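Local coordinates for protein prolyl-tRNA synthetase (Giardia lamblia ATCC 50803, PDB 3IAL) that probably catalyses the ATP-dependent attachment of L-proline to tRNA(Pro), and here holds the prolyl-adenylate intermediate in its active site, at residues 126-131 with 172-177; 221-226 with 240-245; 246-251 with 266-271. One frame throughout, in Å; residues are numbered along the deposited sequence.

Contact 1. Residues 126-131 with 172-177; sequences AIYSMF and EAHCCH. With PR8 (5'-O-[(R)-hydroxy{[(2S)-pyrrolidin-2-ylcarbonyl]oxy}phosphoryl]adenosine), chain H.
Tyr128 and His174 join helix and strand through a hydrogen bond: Tyr128 OH lies 2.8 Å from His174 ND1, at the edge of the imidazole and near its plane, in an almost straight line (167°). Within the strand, His174 NE2 donates to Glu172 OE2 at 2.8 Å, reaching the anti side of the carboxylate from 32° out of its plane. Gripped at both nitrogens, the imidazole has its rotation fixed. Glu172 is steadied in turn, because its OE1 is hydrogen-bonded to Ser123 and Gln147. The alternation of the strand puts Glu172, His174 and Cys176 on the face turned to helix 126-131.

The apolar contacts fill in around these bonds. Ile127, with CG1 beside its backbone N and CD1 extended beyond it, lays CD1 over one face of the imidazole, a CH-pi contact 3.7 Å from the His174 ring centroid. One turn on, Phe131 fits beside the small Cys176, with Phe131 CD2 3.8 Å from Cys176 CB, while Phe131 CZ meets His174 O at the ring edge.

Toward the ligand, His174 CE1 lies 3.6 Å from PR8 CD, and Glu172 CB 3.5 Å from PR8 CG, so both residues border the pyrrolidine ring of the prolyl group. Strand 167-177 with its antiparallel partner 143-152 is consistent with motif 2 of a class II synthetase, here lining the amino-acid pocket.

Contact 2. Residues 221-226 with 240-245; sequences DYSEVS and GIHNLG. With PR8 (5'-O-[(R)-hydroxy{[(2S)-pyrrolidin-2-ylcarbonyl]oxy}phosphoryl]adenosine), chain H.
Tyr222 leans over Asn243, presenting a ring face to Asn243 CB. With CG in the crowded position between backbone N and carbonyl carbon (chi1 62°), its ring reaches across the hairpin, and Asn243 CB sits 3.7 Å from the Tyr222 centroid. The amide is turned 51° from the ring, and Asn243 ND2 donates to Tyr222 OH at 3.0 Å. The other end of the amide closes an Asx turn, Asn243 OD1 accepting from Gly245 N, where a positive phi suits glycine.

On the opposite face of the sheet, Ser223 and His242 form a non-hydrogen-bonded backbone pair, but their side chains are hydrogen-bonded, with Ser223 OG 2.6 Å from His242 ND1 at the edge of the imidazole. The far nitrogen, His242 NE2, donates to PR8 O10 at 2.8 Å. Serine thus acts as a second-shell residue that positions the ligand-binding histidine. Gly240 CA approaches PR8 O2P to 3.2 Å, a spacing with no room for a side chain.

The backbones pair antiparallel, and at the start of the ladder Asp221 N (2.9 Å) and Tyr222 N (3.3 Å) both bond to Asn243 O, a classic beta bulge.

Helix 180-201 packs on the face bearing Tyr222, Glu224 and Ile241, with Trp191 hydrogen-bonded to Glu224. Strand 207-211 flanks the hairpin beside 222-229, and strand 263-274 flanks it beside 235-245.

Contact 3. Residues 246-251 with 266-271; sequences QRFSST and PYLTCA. With PR8 (5'-O-[(R)-hydroxy{[(2S)-pyrrolidin-2-ylcarbonyl]oxy}phosphoryl]adenosine), chain H.
Ser249 and Leu268 mark the tight side of this contact. Ser249 OG donates to Pro266 O at 2.6 Å, coming in 33° from the carbonyl plane. A serine suits this place: its short side chain, with OG anti to the carbonyl carbon (chi1 -59°), drops from the helix onto the carbonyl just ahead of the strand. Leu268 CG lies 3.7 Å from the same Ser249 OG, and Pro266 CD 3.8 Å from it, so apolar carbons of both residues pack beside the hydroxyl. Close by, Leu268 CD1 touches Phe248 CB at 3.4 Å. Phe248 meets it mainly through CB, its ring leading off to meet Tyr128 and His94 edge-to-face. Leu268 also packs against Tyr128 and Phe131 of helix 124-134, a buried, apolar setting that suits leucine.

The other side is looser and partly open to solvent. Gln246 lays its chain across one face of the Tyr267 ring, with Gln246 CG 4.0 Å from the ring centroid. Its amide plane is tilted by just 23° to the ring, and Gln246 CD comes within 3.5 Å of Tyr267 CE1. The amide finds its polar partner elsewhere, Gln246 NE2 bonding to the carbonyl of His265. The end of the Arg247 side chain leads away from the strand, to a salt bridge with Asp93.

Farther along the strand, Cys270 SG lies 3.9 Å from PR8 CA, and Ala271 O 3.6 Å from PR8 CG, bordering the prolyl group. Strand 263-274 leads into helix 276-285, a strand-helix pair consistent with motif 3 of the class II synthetase core, and the short helix 247-251 packs at the end of that strand remote from the adenylate.

From the N terminus, contact 1 comes first: helix 124-134 is followed by strand 143-152 before strand 167-177 returns to it, closing a 40-residue loop. Contact 2 closes the hairpin of strands 222-229 and 235-245 over 13 residues, and contact 3 opens at the very next residue, spanning 14 residues from helix 247-251 to strand 263-274. The three lie in series, with no nesting or crossing. In space, segment 266-271 lies between 172-177 and 240-245, bonded to both, while 221-226 pairs on the far side of 240-245. Contact 2 thus pairs two of four successive antiparallel strands, while contacts 1 and 3 set helices 124-134 and 247-251 against the others. All three reach the prolyl-adenylate.

Contact 1. Residues 126-131 with 172-177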
loop_
_atom_site.group_PDB
_atom_site.type_symbol
_atom_site.label_atom_id
_atom_site.label_comp_id
_atom_site.label_asym_id
_atom_site.label_seq_id
_atom_site.Cartn_x
_atom_site.Cartn_y
_atom_site.Cartn_z
ATOM N N ALA B 126 -0.505 -20.563 4.398
ATOM C CA ALA B 126 0.370 -20.189 3.287
ATOM C C ALA B 126 1.722 -19.695 3.792
ATOM O O ALA B 126 2.763 -20.120 3.302
ATOM C CB ALA B 126 -0.306 -19.124 2.421
ATOM N N ILE B 127 1.706 -18.817 4.790
ATOM C CA ILE B 127 2.937 -18.241 5.306
ATOM C C ILE B 127 3.815 -19.272 6.023
ATOM O O ILE B 127 5.027 -19.281 5.830
ATOM C CB ILE B 127 2.662 -17.033 6.230
ATOM C CG1 ILE B 127 2.162 -15.855 5.392
ATOM C CG2 ILE B 127 3.937 -16.632 6.991
ATOM C CD1 ILE B 127 1.480 -14.776 6.179
ATOM N N TYR B 128 3.212 -20.144 6.831
ATOM C CA TYR B 128 3.995 -21.119 7.594
ATOM C C TYR B 128 4.531 -22.255 6.702
ATOM O O TYR B 128 5.586 -22.807 6.988
ATOM C CB TYR B 128 3.216 -21.634 8.812
ATOM C CG TYR B 128 2.653 -20.515 9.685
ATOM C CD1 TYR B 128 3.226 -19.235 9.685
ATOM C CD2 TYR B 128 1.548 -20.734 10.511
ATOM C CE1 TYR B 128 2.703 -18.209 10.469
ATOM C CE2 TYR B 128 1.025 -19.717 11.298
ATOM C CZ TYR B 128 1.606 -18.456 11.271
ATOM O OH TYR B 128 1.101 -17.433 12.035
ATOM N N SER B 129 3.842 -22.557 5.600
ATOM C CA SER B 129 4.397 -23.441 4.574
ATOM C C SER B 129 5.693 -22.851 4.013
ATOM O O SER B 129 6.628 -23.592 3.722
ATOM C CB SER B 129 3.398 -23.678 3.434
ATOM O OG SER B 129 2.220 -24.312 3.911
ATOM N N MET B 130 5.752 -21.526 3.861
ATOM C CA MET B 130 6.997 -20.873 3.432
ATOM C C MET B 130 8.020 -20.727 4.561
ATOM O O MET B 130 9.210 -20.869 4.318
ATOM C CB MET B 130 6.722 -19.526 2.760
ATOM C CG MET B 130 5.854 -19.646 1.498
ATOM S SD MET B 130 6.503 -20.752 0.207
ATOM C CE MET B 130 8.047 -19.903 -0.174
ATOM N N PHE B 131 7.580 -20.450 5.788
ATOM C CA PHE B 131 8.510 -20.441 6.948
ATOM C C PHE B 131 9.295 -21.752 7.055
ATOM O O PHE B 131 10.469 -21.761 7.444
ATOM C CB PHE B 131 7.756 -20.198 8.261
ATOM C CG PHE B 131 7.382 -18.749 8.516
ATOM C CD1 PHE B 131 7.435 -17.781 7.506
ATOM C CD2 PHE B 131 6.938 -18.363 9.782
ATOM C CE1 PHE B 131 7.078 -16.452 7.766
ATOM C CE2 PHE B 131 6.580 -17.036 10.044
ATOM C CZ PHE B 131 6.658 -16.079 9.033
ATOM N N GLU B 172 -1.786 -8.115 8.492
ATOM C CA GLU B 172 -1.452 -9.272 9.320
ATOM C C GLU B 172 0.062 -9.417 9.452
ATOM O O GLU B 172 0.782 -9.430 8.453
ATOM C CB GLU B 172 -2.060 -10.564 8.751
ATOM C CG GLU B 172 -1.622 -10.949 7.335
ATOM C CD GLU B 172 -2.382 -12.159 6.797
ATOM O OE1 GLU B 172 -2.869 -12.114 5.641
ATOM O OE2 GLU B 172 -2.489 -13.164 7.532
ATOM N N ALA B 173 0.524 -9.484 10.697
ATOM C CA ALA B 173 1.916 -9.726 11.044
ATOM C C ALA B 173 2.051 -11.164 11.535
ATOM O O ALA B 173 1.172 -11.650 12.246
ATOM C CB ALA B 173 2.342 -8.772 12.145
ATOM N N HIS B 174 3.150 -11.826 11.160
ATOM C CA HIS B 174 3.442 -13.213 11.553
ATOM C C HIS B 174 4.934 -13.308 11.876
ATOM O O HIS B 174 5.779 -12.929 11.043
ATOM C CB HIS B 174 3.126 -14.197 10.417
ATOM C CG HIS B 174 1.685 -14.229 10.011
ATOM N ND1 HIS B 174 0.808 -15.205 10.443
ATOM C CD2 HIS B 174 0.968 -13.414 9.197
ATOM C CE1 HIS B 174 -0.386 -14.980 9.922
ATOM N NE2 HIS B 174 -0.319 -13.897 9.165
ATOM N N CYS B 175 5.260 -13.793 13.075
ATOM C CA CYS B 175 6.648 -13.904 13.500
ATOM C C CYS B 175 6.965 -15.291 14.003
ATOM O O CYS B 175 6.138 -15.940 14.644
ATOM C CB CYS B 175 6.971 -12.897 14.595
ATOM S SG CYS B 175 6.689 -11.183 14.134
ATOM N N CYS B 176 8.187 -15.718 13.710
ATOM C CA CYS B 176 8.695 -17.014 14.083
ATOM C C CYS B 176 9.829 -16.802 15.087
ATOM O O CYS B 176 10.749 -16.015 14.837
ATOM C CB CYS B 176 9.198 -17.715 12.829
ATOM S SG CYS B 176 9.630 -19.428 13.022
ATOM N N HIS B 177 9.756 -17.508 16.214
ATOM C CA HIS B 177 10.597 -17.234 17.374
ATOM C C HIS B 177 11.350 -18.472 17.852
ATOM O O HIS B 177 10.823 -19.581 17.821
ATOM C CB HIS B 177 9.724 -16.726 18.521
ATOM C CG HIS B 177 8.808 -15.606 18.138
ATOM N ND1 HIS B 177 9.243 -14.305 17.991
ATOM C CD2 HIS B 177 7.475 -15.588 17.895
ATOM C CE1 HIS B 177 8.216 -13.538 17.670
ATOM N NE2 HIS B 177 7.131 -14.289 17.614
HETATM C C PR8 H . -6.343 -13.216 12.938
HETATM N N PR8 H . -4.617 -14.134 11.518
HETATM O O PR8 H . -7.065 -13.374 11.952
HETATM P P PR8 H . -8.262 -12.199 14.146
HETATM N N1 PR8 H . -14.829 -7.500 8.744
HETATM C C2 PR8 H . -13.943 -6.586 9.122
HETATM N N3 PR8 H . -12.933 -6.875 9.947
HETATM C C4 PR8 H . -12.771 -8.104 10.434
HETATM C C5 PR8 H . -13.686 -9.086 10.068
HETATM C C6 PR8 H . -14.728 -8.763 9.202
HETATM N N6 PR8 H . -15.608 -9.695 8.834
HETATM N N7 PR8 H . -13.323 -10.212 10.670
HETATM C C8 PR8 H . -12.227 -9.958 11.388
HETATM N N9 PR8 H . -11.886 -8.668 11.257
HETATM C CA PR8 H . -4.861 -13.580 12.861
HETATM C CB PR8 H . -4.034 -12.310 12.973
HETATM C CD PR8 H . -3.458 -13.442 10.963
HETATM C CG PR8 H . -3.588 -12.024 11.533
HETATM C "C1'" PR8 H . -10.710 -8.024 11.925
HETATM O O10 PR8 H . -6.746 -12.752 14.152
HETATM O O1P PR8 H . -9.280 -13.277 14.056
HETATM C "C2'" PR8 H . -10.881 -7.924 13.460
HETATM O "O2'" PR8 H . -10.383 -6.662 13.928
HETATM O O2P PR8 H . -8.415 -11.392 15.526
HETATM C "C3'" PR8 H . -9.946 -8.996 13.971
HETATM O "O3'" PR8 H . -9.533 -8.700 15.307
HETATM C "C4'" PR8 H . -8.808 -8.748 12.998
HETATM O "O4'" PR8 H . -9.501 -8.825 11.732
HETATM C "C5'" PR8 H . -7.765 -9.831 13.167
HETATM O "O5'" PR8 H . -8.347 -11.104 12.970
#

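Contact 2. Residues 221-226 with 240-245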
loop_
_atom_site.group_PDB
_atom_site.type_symbol
_atom_site.label_atom_id
_atom_site.label_comp_id
_atom_site.label_asym_id
_atom_site.label_seq_id
_atom_site.Cartn_x
_atom_site.Cartn_y
_atom_site.Cartn_z
ATOM N N ASP B 221 -2.753 -21.077 20.789
ATOM C CA ASP B 221 -2.631 -21.493 22.187
ATOM C C ASP B 221 -3.363 -20.526 23.126
ATOM O O ASP B 221 -3.909 -20.946 24.138
ATOM C CB ASP B 221 -1.156 -21.561 22.611
ATOM C CG ASP B 221 -0.485 -22.888 22.258
ATOM O OD1 ASP B 221 -1.138 -23.794 21.676
ATOM O OD2 ASP B 221 0.717 -23.016 22.588
ATOM N N TYR B 222 -3.304 -19.231 22.831
ATOM C CA TYR B 222 -4.182 -18.253 23.477
ATOM C C TYR B 222 -4.275 -17.007 22.611
ATOM O O TYR B 222 -3.446 -16.793 21.716
ATOM C CB TYR B 222 -3.741 -17.904 24.909
ATOM C CG TYR B 222 -2.370 -17.253 25.033
ATOM C CD1 TYR B 222 -1.221 -18.026 25.167
ATOM C CD2 TYR B 222 -2.231 -15.873 25.035
ATOM C CE1 TYR B 222 0.024 -17.444 25.284
ATOM C CE2 TYR B 222 -0.979 -15.277 25.162
ATOM C CZ TYR B 222 0.143 -16.070 25.281
ATOM O OH TYR B 222 1.390 -15.497 25.395
ATOM N N SER B 223 -5.306 -16.209 22.874
ATOM C CA SER B 223 -5.632 -15.050 22.055
ATOM C C SER B 223 -5.887 -13.837 22.932
ATOM O O SER B 223 -6.595 -13.924 23.941
ATOM C CB SER B 223 -6.861 -15.344 21.189
ATOM O OG SER B 223 -6.525 -16.205 20.113
ATOM N N GLU B 224 -5.267 -12.725 22.554
ATOM C CA GLU B 224 -5.458 -11.445 23.207
ATOM C C GLU B 224 -6.098 -10.475 22.220
ATOM O O GLU B 224 -5.799 -10.515 21.022
ATOM C CB GLU B 224 -4.123 -10.900 23.688
ATOM C CG GLU B 224 -3.433 -11.811 24.678
ATOM C CD GLU B 224 -2.110 -11.259 25.168
ATOM O OE1 GLU B 224 -1.661 -10.217 24.653
ATOM O OE2 GLU B 224 -1.512 -11.880 26.071
ATOM N N VAL B 225 -6.974 -9.613 22.731
ATOM C CA VAL B 225 -7.813 -8.775 21.896
ATOM C C VAL B 225 -8.017 -7.385 22.481
ATOM O O VAL B 225 -7.847 -7.165 23.684
ATOM C CB VAL B 225 -9.212 -9.412 21.694
ATOM C CG1 VAL B 225 -9.083 -10.757 21.008
ATOM C CG2 VAL B 225 -9.972 -9.538 23.041
ATOM N N SER B 226 -8.379 -6.457 21.603
ATOM C CA SER B 226 -8.868 -5.148 21.988
ATOM C C SER B 226 -10.340 -5.084 21.599
ATOM O O SER B 226 -10.678 -5.020 20.411
ATOM C CB SER B 226 -8.078 -4.038 21.297
ATOM O OG SER B 226 -8.545 -2.761 21.721
ATOM N N GLY B 240 -6.587 -8.430 17.046
ATOM C CA GLY B 240 -6.402 -9.813 17.458
ATOM C C GLY B 240 -4.928 -10.132 17.473
ATOM O O GLY B 240 -4.254 -10.011 16.448
ATOM N N ILE B 241 -4.427 -10.521 18.640
ATOM C CA ILE B 241 -3.002 -10.749 18.853
ATOM C C ILE B 241 -2.828 -12.133 19.495
ATOM O O ILE B 241 -3.298 -12.369 20.606
ATOM C CB ILE B 241 -2.419 -9.610 19.737
ATOM C CG1 ILE B 241 -2.316 -8.325 18.915
ATOM C CG2 ILE B 241 -1.061 -9.979 20.313
ATOM C CD1 ILE B 241 -1.977 -7.074 19.717
ATOM N N HIS B 242 -2.155 -13.041 18.792
ATOM C CA HIS B 242 -2.184 -14.467 19.139
ATOM C C HIS B 242 -0.825 -15.123 19.325
ATOM O O HIS B 242 0.114 -14.873 18.572
ATOM C CB HIS B 242 -2.952 -15.221 18.058
ATOM C CG HIS B 242 -4.223 -14.543 17.657
ATOM N ND1 HIS B 242 -5.388 -14.668 18.379
ATOM C CD2 HIS B 242 -4.503 -13.699 16.638
ATOM C CE1 HIS B 242 -6.333 -13.942 17.815
ATOM N NE2 HIS B 242 -5.824 -13.343 16.755
ATOM N N ASN B 243 -0.744 -15.982 20.338
ATOM C CA ASN B 243 0.399 -16.859 20.546
ATOM C C ASN B 243 -0.033 -18.234 20.053
ATOM O O ASN B 243 -0.893 -18.870 20.654
ATOM C CB ASN B 243 0.794 -16.895 22.029
ATOM C CG ASN B 243 2.146 -17.578 22.266
ATOM O OD1 ASN B 243 2.535 -18.484 21.531
ATOM N ND2 ASN B 243 2.858 -17.141 23.298
ATOM N N LEU B 244 0.538 -18.663 18.932
ATOM C CA LEU B 244 0.142 -19.911 18.285
ATOM C C LEU B 244 0.922 -21.122 18.809
ATOM O O LEU B 244 0.655 -22.262 18.410
ATOM C CB LEU B 244 0.318 -19.779 16.772
ATOM C CG LEU B 244 -0.466 -18.631 16.132
ATOM C CD1 LEU B 244 -0.264 -18.655 14.620
ATOM C CD2 LEU B 244 -1.955 -18.728 16.477
ATOM N N GLY B 245 1.871 -20.872 19.710
ATOM C CA GLY B 245 2.693 -21.925 20.282
ATOM C C GLY B 245 3.541 -22.607 19.228
ATOM O O GLY B 245 4.087 -21.954 18.331
HETATM C C PR8 H . -6.343 -13.216 12.938
HETATM N N PR8 H . -4.617 -14.134 11.518
HETATM O O PR8 H . -7.065 -13.374 11.952
HETATM P P PR8 H . -8.262 -12.199 14.146
HETATM N N1 PR8 H . -14.829 -7.500 8.744
HETATM C C2 PR8 H . -13.943 -6.586 9.122
HETATM N N3 PR8 H . -12.933 -6.875 9.947
HETATM C C4 PR8 H . -12.771 -8.104 10.434
HETATM C C5 PR8 H . -13.686 -9.086 10.068
HETATM C C6 PR8 H . -14.728 -8.763 9.202
HETATM N N6 PR8 H . -15.608 -9.695 8.834
HETATM N N7 PR8 H . -13.323 -10.212 10.670
HETATM C C8 PR8 H . -12.227 -9.958 11.388
HETATM N N9 PR8 H . -11.886 -8.668 11.257
HETATM C CA PR8 H . -4.861 -13.580 12.861
HETATM C CB PR8 H . -4.034 -12.310 12.973
HETATM C CD PR8 H . -3.458 -13.442 10.963
HETATM C CG PR8 H . -3.588 -12.024 11.533
HETATM C "C1'" PR8 H . -10.710 -8.024 11.925
HETATM O O10 PR8 H . -6.746 -12.752 14.152
HETATM O O1P PR8 H . -9.280 -13.277 14.056
HETATM C "C2'" PR8 H . -10.881 -7.924 13.460
HETATM O "O2'" PR8 H . -10.383 -6.662 13.928
HETATM O O2P PR8 H . -8.415 -11.392 15.526
HETATM C "C3'" PR8 H . -9.946 -8.996 13.971
HETATM O "O3'" PR8 H . -9.533 -8.700 15.307
HETATM C "C4'" PR8 H . -8.808 -8.748 12.998
HETATM O "O4'" PR8 H . -9.501 -8.825 11.732
HETATM C "C5'" PR8 H . -7.765 -9.831 13.167
HETATM O "O5'" PR8 H . -8.347 -11.104 12.970
#

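Contact 3. Residues 246-251 with 266-271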
loop_
_atom_site.group_PDB
_atom_site.type_symbol
_atom_site.label_atom_id
_atom_site.label_comp_id
_atom_site.label_asym_id
_atom_site.label_seq_id
_atom_site.Cartn_x
_atom_site.Cartn_y
_atom_site.Cartn_z
ATOM N N GLN B 246 3.640 -23.927 19.337
ATOM C CA GLN B 246 4.410 -24.738 18.400
ATOM C C GLN B 246 3.521 -25.595 17.496
ATOM O O GLN B 246 4.029 -26.342 16.661
ATOM C CB GLN B 246 5.381 -25.624 19.178
ATOM C CG GLN B 246 6.532 -24.857 19.787
ATOM C CD GLN B 246 7.278 -25.657 20.841
ATOM O OE1 GLN B 246 6.682 -26.141 21.805
ATOM N NE2 GLN B 246 8.598 -25.780 20.674
ATOM N N ARG B 247 2.203 -25.461 17.639
ATOM C CA ARG B 247 1.236 -26.305 16.923
ATOM C C ARG B 247 1.386 -26.252 15.409
ATOM O O ARG B 247 1.457 -27.295 14.749
ATOM C CB ARG B 247 -0.204 -25.926 17.308
ATOM C CG ARG B 247 -0.654 -26.485 18.654
ATOM C CD ARG B 247 -1.848 -25.716 19.245
ATOM N NE ARG B 247 -3.066 -25.817 18.436
ATOM C CZ ARG B 247 -3.859 -26.889 18.369
ATOM N NH1 ARG B 247 -4.942 -26.852 17.600
ATOM N NH2 ARG B 247 -3.582 -28.002 19.050
ATOM N N PHE B 248 1.420 -25.041 14.862
ATOM C CA PHE B 248 1.581 -24.841 13.421
ATOM C C PHE B 248 2.969 -25.270 12.929
ATOM O O PHE B 248 3.108 -25.757 11.803
ATOM C CB PHE B 248 1.324 -23.376 13.041
ATOM C CG PHE B 248 -0.135 -23.019 12.895
ATOM C CD1 PHE B 248 -0.787 -23.198 11.685
ATOM C CD2 PHE B 248 -0.843 -22.482 13.950
ATOM C CE1 PHE B 248 -2.118 -22.860 11.533
ATOM C CE2 PHE B 248 -2.168 -22.139 13.812
ATOM C CZ PHE B 248 -2.808 -22.317 12.600
ATOM N N SER B 249 3.989 -25.095 13.767
ATOM C CA SER B 249 5.351 -25.496 13.418
ATOM C C SER B 249 5.463 -27.004 13.235
ATOM O O SER B 249 6.199 -27.486 12.365
ATOM C CB SER B 249 6.341 -25.045 14.495
ATOM O OG SER B 249 6.315 -23.644 14.666
ATOM N N SER B 250 4.751 -27.751 14.071
ATOM C CA SER B 250 4.690 -29.208 13.919
ATOM C C SER B 250 3.899 -29.586 12.672
ATOM O O SER B 250 4.316 -30.437 11.902
ATOM C CB SER B 250 4.043 -29.854 15.142
ATOM O OG SER B 250 4.043 -31.264 15.004
ATOM N N THR B 251 2.756 -28.938 12.472
ATOM C CA THR B 251 1.890 -29.256 11.337
ATOM C C THR B 251 2.579 -28.932 10.014
ATOM O O THR B 251 2.537 -29.726 9.087
ATOM C CB THR B 251 0.546 -28.505 11.425
ATOM O OG1 THR B 251 -0.064 -28.771 12.692
ATOM C CG2 THR B 251 -0.398 -28.939 10.305
ATOM N N PRO B 266 10.090 -23.945 16.337
ATOM C CA PRO B 266 10.003 -22.581 16.821
ATOM C C PRO B 266 8.572 -22.223 17.202
ATOM O O PRO B 266 7.623 -22.905 16.812
ATOM C CB PRO B 266 10.460 -21.754 15.616
ATOM C CG PRO B 266 10.069 -22.568 14.429
ATOM C CD PRO B 266 10.057 -24.013 14.865
ATOM N N TYR B 267 8.436 -21.157 17.977
ATOM C CA TYR B 267 7.138 -20.623 18.355
ATOM C C TYR B 267 6.643 -19.679 17.273
ATOM O O TYR B 267 7.451 -19.023 16.617
ATOM C CB TYR B 267 7.251 -19.877 19.686
ATOM C CG TYR B 267 7.091 -20.775 20.892
ATOM C CD1 TYR B 267 8.033 -21.751 21.193
ATOM C CD2 TYR B 267 5.990 -20.646 21.733
ATOM C CE1 TYR B 267 7.885 -22.582 22.306
ATOM C CE2 TYR B 267 5.835 -21.463 22.840
ATOM C CZ TYR B 267 6.783 -22.428 23.124
ATOM O OH TYR B 267 6.610 -23.234 24.228
ATOM N N LEU B 268 5.323 -19.612 17.090
ATOM C CA LEU B 268 4.712 -18.666 16.151
ATOM C C LEU B 268 3.773 -17.673 16.855
ATOM O O LEU B 268 3.032 -18.040 17.771
ATOM C CB LEU B 268 3.950 -19.418 15.056
ATOM C CG LEU B 268 4.781 -20.277 14.089
ATOM C CD1 LEU B 268 3.861 -21.123 13.222
ATOM C CD2 LEU B 268 5.738 -19.445 13.225
ATOM N N THR B 269 3.815 -16.418 16.417
ATOM C CA THR B 269 2.854 -15.412 16.847
ATOM C C THR B 269 2.275 -14.671 15.635
ATOM O O THR B 269 2.861 -14.680 14.545
ATOM C CB THR B 269 3.477 -14.402 17.848
ATOM O OG1 THR B 269 4.467 -13.591 17.195
ATOM C CG2 THR B 269 4.123 -15.140 19.035
ATOM N N CYS B 270 1.112 -14.052 15.821
ATOM C CA CYS B 270 0.550 -13.179 14.787
ATOM C C CYS B 270 -0.338 -12.093 15.354
ATOM O O CYS B 270 -0.799 -12.177 16.483
ATOM C CB CYS B 270 -0.206 -13.972 13.727
ATOM S SG CYS B 270 -1.550 -14.977 14.321
ATOM N N ALA B 271 -0.539 -11.054 14.556
ATOM C CA ALA B 271 -1.333 -9.906 14.961
ATOM C C ALA B 271 -2.080 -9.379 13.759
ATOM O O ALA B 271 -1.521 -9.297 12.669
ATOM C CB ALA B 271 -0.451 -8.817 15.558
HETATM C C PR8 H . -6.343 -13.216 12.938
HETATM N N PR8 H . -4.617 -14.134 11.518
HETATM O O PR8 H . -7.065 -13.374 11.952
HETATM P P PR8 H . -8.262 -12.199 14.146
HETATM N N1 PR8 H . -14.829 -7.500 8.744
HETATM C C2 PR8 H . -13.943 -6.586 9.122
HETATM N N3 PR8 H . -12.933 -6.875 9.947
HETATM C C4 PR8 H . -12.771 -8.104 10.434
HETATM C C5 PR8 H . -13.686 -9.086 10.068
HETATM C C6 PR8 H . -14.728 -8.763 9.202
HETATM N N6 PR8 H . -15.608 -9.695 8.834
HETATM N N7 PR8 H . -13.323 -10.212 10.670
HETATM C C8 PR8 H . -12.227 -9.958 11.388
HETATM N N9 PR8 H . -11.886 -8.668 11.257
HETATM C CA PR8 H . -4.861 -13.580 12.861
HETATM C CB PR8 H . -4.034 -12.310 12.973
HETATM C CD PR8 H . -3.458 -13.442 10.963
HETATM C CG PR8 H . -3.588 -12.024 11.533
HETATM C "C1'" PR8 H . -10.710 -8.024 11.925
HETATM O O10 PR8 H . -6.746 -12.752 14.152
HETATM O O1P PR8 H . -9.280 -13.277 14.056
HETATM C "C2'" PR8 H . -10.881 -7.924 13.460
HETATM O "O2'" PR8 H . -10.383 -6.662 13.928
HETATM O O2P PR8 H . -8.415 -11.392 15.526
HETATM C "C3'" PR8 H . -9.946 -8.996 13.971
HETATM O "O3'" PR8 H . -9.533 -8.700 15.307
HETATM C "C4'" PR8 H . -8.808 -8.748 12.998
HETATM O "O4'" PR8 H . -9.501 -8.825 11.732
HETATM C "C5'" PR8 H . -7.765 -9.831 13.167
HETATM O "O5'" PR8 H . -8.347 -11.104 12.970
#